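Local coordinates for methane monooxygenase regulatory protein B (Methylococcus capsulatus, PDB 4GAM) that regulates the soluble methane monooxygenase, probably by binding its hydroxylase component and tuning the oxidation of methane to methanol, at residues Q99-V107 against Y117-I125. Residues are numbered along the deposited sequence; the frame is centred on the assembly and turned at random.
Sequences QFNVYDFLV and YTLGNKFTI
Val-102 reaches from the short, weakly bonded helix 102-105 into the turn between strands 115-118 and 122-126 of a beta hairpin, a worked example of a short helix seated on a beta turn by apolar contact. Its CG1, lying anti to the carbonyl carbon (chi1 -87°), rests against the backbone between Asn-121 and Phe-123 and comes within 3.9 Å of Phe-123 CB, while CG2 points to the turn itself, beside Gly-120 O. From the strand before the turn, Thr-118 adds its methyl, CG2 standing 4.1 Å from Val-102 CB. With an alanine here both valine methyls go, and a gap would probably open between the helix and the backbone from Gly-120 to Lys-122, leaving Phe-123 CB without its neighbour.

The aromatic part centres on Phe-123, which receives two neighbours on its two ortho carbons. Leu-106 CD1 approaches CD1 of that ring, and Phe-105 CE2 meets Phe-123 CD2 at 4.0 Å. The two phenyl planes meet obliquely, at 52°.

Two asparagines meet beside the valine. Asn-101 is the N-cap: its OD1 accepts from Asp-104 N at 2.7 Å. Asn-121 ND2 lies 3.5 Å from Asn-101 CB, a van der Waals contact, and is itself hydrogen-bonded to Asp-90 OD1, at the start of helix 89-96. On another protein's chain, the hydroxyl of Tyr-103 bonds to a polar side chain, while Asp-104 OD2 forms a salt bridge and Thr-118 O a hydrogen bond with basic ones.

Van der Waals packing, with no hydrogen bond between the two segments, thus joins helix to hairpin, and probably holds them together where both meet the partner protein.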
loop_
_atom_site.group_PDB
_atom_site.type_symbol
_atom_site.label_atom_id
_atom_site.label_comp_id
_atom_site.label_asym_id
_atom_site.label_seq_id
_atom_site.Cartn_x
_atom_site.Cartn_y
_atom_site.Cartn_z
ATOM N N GLN D 99 -6.487 -9.538 -11.037
ATOM C CA GLN D 99 -5.866 -10.783 -10.604
ATOM C C GLN D 99 -6.081 -11.030 -9.109
ATOM O O GLN D 99 -5.780 -10.173 -8.276
ATOM C CB GLN D 99 -4.375 -10.778 -10.949
ATOM C CG GLN D 99 -3.767 -12.162 -11.053
ATOM C CD GLN D 99 -4.569 -13.075 -11.957
ATOM O OE1 GLN D 99 -5.120 -14.080 -11.509
ATOM N NE2 GLN D 99 -4.640 -12.729 -13.238
ATOM N N PHE D 100 -6.600 -12.208 -8.779
ATOM C CA PHE D 100 -7.004 -12.521 -7.413
ATOM C C PHE D 100 -6.884 -14.019 -7.166
ATOM O O PHE D 100 -7.563 -14.817 -7.812
ATOM C CB PHE D 100 -8.457 -12.086 -7.204
ATOM C CG PHE D 100 -8.754 -11.548 -5.830
ATOM C CD1 PHE D 100 -8.340 -10.278 -5.467
ATOM C CD2 PHE D 100 -9.488 -12.296 -4.916
ATOM C CE1 PHE D 100 -8.629 -9.766 -4.212
ATOM C CE2 PHE D 100 -9.787 -11.790 -3.660
ATOM C CZ PHE D 100 -9.354 -10.524 -3.306
ATOM N N ASN D 101 -6.011 -14.400 -6.241
ATOM C CA ASN D 101 -5.888 -15.796 -5.853
ATOM C C ASN D 101 -6.524 -16.032 -4.497
ATOM O O ASN D 101 -7.375 -15.257 -4.074
ATOM C CB ASN D 101 -4.426 -16.254 -5.850
ATOM C CG ASN D 101 -3.487 -15.262 -5.189
ATOM O OD1 ASN D 101 -3.907 -14.348 -4.493
ATOM N ND2 ASN D 101 -2.192 -15.448 -5.412
ATOM N N VAL D 102 -6.126 -17.102 -3.815
ATOM C CA VAL D 102 -6.628 -17.344 -2.464
ATOM C C VAL D 102 -5.904 -16.446 -1.469
ATOM O O VAL D 102 -6.477 -16.016 -0.467
ATOM C CB VAL D 102 -6.454 -18.814 -2.034
ATOM C CG1 VAL D 102 -7.642 -19.655 -2.477
ATOM C CG2 VAL D 102 -5.157 -19.376 -2.576
ATOM N N TYR D 103 -4.640 -16.169 -1.761
ATOM C CA TYR D 103 -3.810 -15.361 -0.884
ATOM C C TYR D 103 -4.208 -13.891 -0.959
ATOM O O TYR D 103 -4.060 -13.154 0.013
ATOM C CB TYR D 103 -2.332 -15.553 -1.224
ATOM C CG TYR D 103 -1.925 -17.009 -1.310
ATOM C CD1 TYR D 103 -1.728 -17.766 -0.162
ATOM C CD2 TYR D 103 -1.742 -17.628 -2.541
ATOM C CE1 TYR D 103 -1.359 -19.098 -0.238
ATOM C CE2 TYR D 103 -1.373 -18.958 -2.627
ATOM C CZ TYR D 103 -1.182 -19.689 -1.473
ATOM O OH TYR D 103 -0.815 -21.012 -1.556
ATOM N N ASP D 104 -4.717 -13.465 -2.111
ATOM C CA ASP D 104 -5.278 -12.125 -2.222
ATOM C C ASP D 104 -6.593 -12.073 -1.462
ATOM O O ASP D 104 -6.954 -11.041 -0.901
ATOM C CB ASP D 104 -5.492 -11.717 -3.685
ATOM C CG ASP D 104 -4.257 -11.079 -4.303
ATOM O OD1 ASP D 104 -3.812 -10.025 -3.800
ATOM O OD2 ASP D 104 -3.736 -11.620 -5.299
ATOM N N PHE D 105 -7.297 -13.202 -1.453
ATOM C CA PHE D 105 -8.565 -13.342 -0.739
ATOM C C PHE D 105 -8.346 -13.534 0.765
ATOM O O PHE D 105 -9.162 -13.114 1.590
ATOM C CB PHE D 105 -9.358 -14.514 -1.327
ATOM C CG PHE D 105 -10.587 -14.881 -0.540
ATOM C CD1 PHE D 105 -11.759 -14.152 -0.670
ATOM C CD2 PHE D 105 -10.576 -15.975 0.314
ATOM C CE1 PHE D 105 -12.892 -14.498 0.049
ATOM C CE2 PHE D 105 -11.704 -16.326 1.034
ATOM C CZ PHE D 105 -12.863 -15.587 0.902
ATOM N N LEU D 106 -7.227 -14.160 1.110
ATOM C CA LEU D 106 -6.871 -14.412 2.501
ATOM C C LEU D 106 -6.489 -13.136 3.256
ATOM O O LEU D 106 -6.166 -13.181 4.443
ATOM C CB LEU D 106 -5.732 -15.433 2.570
ATOM C CG LEU D 106 -6.065 -16.883 2.933
ATOM C CD1 LEU D 106 -7.424 -17.283 2.401
ATOM C CD2 LEU D 106 -5.000 -17.829 2.400
ATOM N N VAL D 107 -6.516 -12.003 2.561
ATOM C CA VAL D 107 -6.253 -10.713 3.183
ATOM C C VAL D 107 -7.384 -10.344 4.141
ATOM O O VAL D 107 -7.151 -9.780 5.214
ATOM C CB VAL D 107 -6.097 -9.608 2.119
ATOM C CG1 VAL D 107 -5.973 -8.234 2.772
ATOM C CG2 VAL D 107 -4.896 -9.898 1.232
ATOM N N TYR D 117 -8.554 -24.842 4.521
ATOM C CA TYR D 117 -7.440 -25.229 3.658
ATOM C C TYR D 117 -7.651 -24.711 2.236
ATOM O O TYR D 117 -8.776 -24.399 1.844
ATOM C CB TYR D 117 -7.248 -26.751 3.649
ATOM C CG TYR D 117 -8.428 -27.541 3.121
ATOM C CD1 TYR D 117 -9.519 -27.827 3.933
ATOM C CD2 TYR D 117 -8.441 -28.018 1.815
ATOM C CE1 TYR D 117 -10.596 -28.553 3.455
ATOM C CE2 TYR D 117 -9.512 -28.747 1.328
ATOM C CZ TYR D 117 -10.588 -29.011 2.153
ATOM O OH TYR D 117 -11.658 -29.735 1.677
ATOM N N THR D 118 -6.569 -24.611 1.471
ATOM C CA THR D 118 -6.657 -24.159 0.084
ATOM C C THR D 118 -6.189 -25.231 -0.893
ATOM O O THR D 118 -5.069 -25.737 -0.790
ATOM C CB THR D 118 -5.838 -22.874 -0.158
ATOM O OG1 THR D 118 -4.441 -23.148 0.007
ATOM C CG2 THR D 118 -6.257 -21.783 0.809
ATOM N N LEU D 119 -7.056 -25.576 -1.839
ATOM C CA LEU D 119 -6.709 -26.514 -2.898
ATOM C C LEU D 119 -6.483 -25.742 -4.192
ATOM O O LEU D 119 -7.385 -25.621 -5.020
ATOM C CB LEU D 119 -7.816 -27.552 -3.086
ATOM C CG LEU D 119 -7.439 -29.011 -2.812
ATOM C CD1 LEU D 119 -6.987 -29.196 -1.368
ATOM C CD2 LEU D 119 -8.604 -29.936 -3.138
ATOM N N GLY D 120 -5.272 -25.221 -4.358
ATOM C CA GLY D 120 -4.972 -24.345 -5.474
ATOM C C GLY D 120 -5.512 -22.958 -5.188
ATOM O O GLY D 120 -5.134 -22.333 -4.198
ATOM N N ASN D 121 -6.400 -22.477 -6.052
ATOM C CA ASN D 121 -7.071 -21.198 -5.827
ATOM C C ASN D 121 -8.521 -21.385 -5.371
ATOM O O ASN D 121 -9.398 -20.585 -5.701
ATOM C CB ASN D 121 -7.014 -20.323 -7.082
ATOM C CG ASN D 121 -5.616 -19.822 -7.380
ATOM O OD1 ASN D 121 -4.624 -20.415 -6.951
ATOM N ND2 ASN D 121 -5.530 -18.719 -8.117
ATOM N N LYS D 122 -8.760 -22.445 -4.608
ATOM C CA LYS D 122 -10.099 -22.763 -4.134
ATOM C C LYS D 122 -10.092 -22.952 -2.622
ATOM O O LYS D 122 -9.706 -24.009 -2.119
ATOM C CB LYS D 122 -10.620 -24.022 -4.831
ATOM C CG LYS D 122 -12.023 -23.882 -5.406
ATOM C CD LYS D 122 -12.143 -24.554 -6.772
ATOM C CE LYS D 122 -13.546 -24.395 -7.349
ATOM N NZ LYS D 122 -13.676 -24.966 -8.722
ATOM N N PHE D 123 -10.518 -21.918 -1.902
ATOM C CA PHE D 123 -10.544 -21.950 -0.443
ATOM C C PHE D 123 -11.820 -22.600 0.090
ATOM O O PHE D 123 -12.927 -22.201 -0.262
ATOM C CB PHE D 123 -10.393 -20.536 0.122
ATOM C CG PHE D 123 -10.546 -20.456 1.615
ATOM C CD1 PHE D 123 -9.461 -20.673 2.448
ATOM C CD2 PHE D 123 -11.775 -20.150 2.187
ATOM C CE1 PHE D 123 -9.600 -20.596 3.826
ATOM C CE2 PHE D 123 -11.920 -20.073 3.563
ATOM C CZ PHE D 123 -10.831 -20.295 4.383
ATOM N N THR D 124 -11.658 -23.599 0.948
ATOM C CA THR D 124 -12.801 -24.289 1.528
ATOM C C THR D 124 -12.661 -24.454 3.040
ATOM O O THR D 124 -11.579 -24.756 3.548
ATOM C CB THR D 124 -13.038 -25.663 0.855
ATOM O OG1 THR D 124 -13.590 -26.582 1.806
ATOM C CG2 THR D 124 -11.735 -26.227 0.314
ATOM N N ILE D 125 -13.763 -24.231 3.750
ATOM C CA ILE D 125 -13.821 -24.435 5.195
ATOM C C ILE D 125 -14.919 -25.444 5.529
ATOM O O ILE D 125 -16.055 -25.303 5.078
ATOM C CB ILE D 125 -14.052 -23.105 5.950
ATOM C CG1 ILE D 125 -14.377 -23.373 7.420
ATOM C CG2 ILE D 125 -15.153 -22.282 5.288
ATOM C CD1 ILE D 125 -14.840 -22.148 8.171
#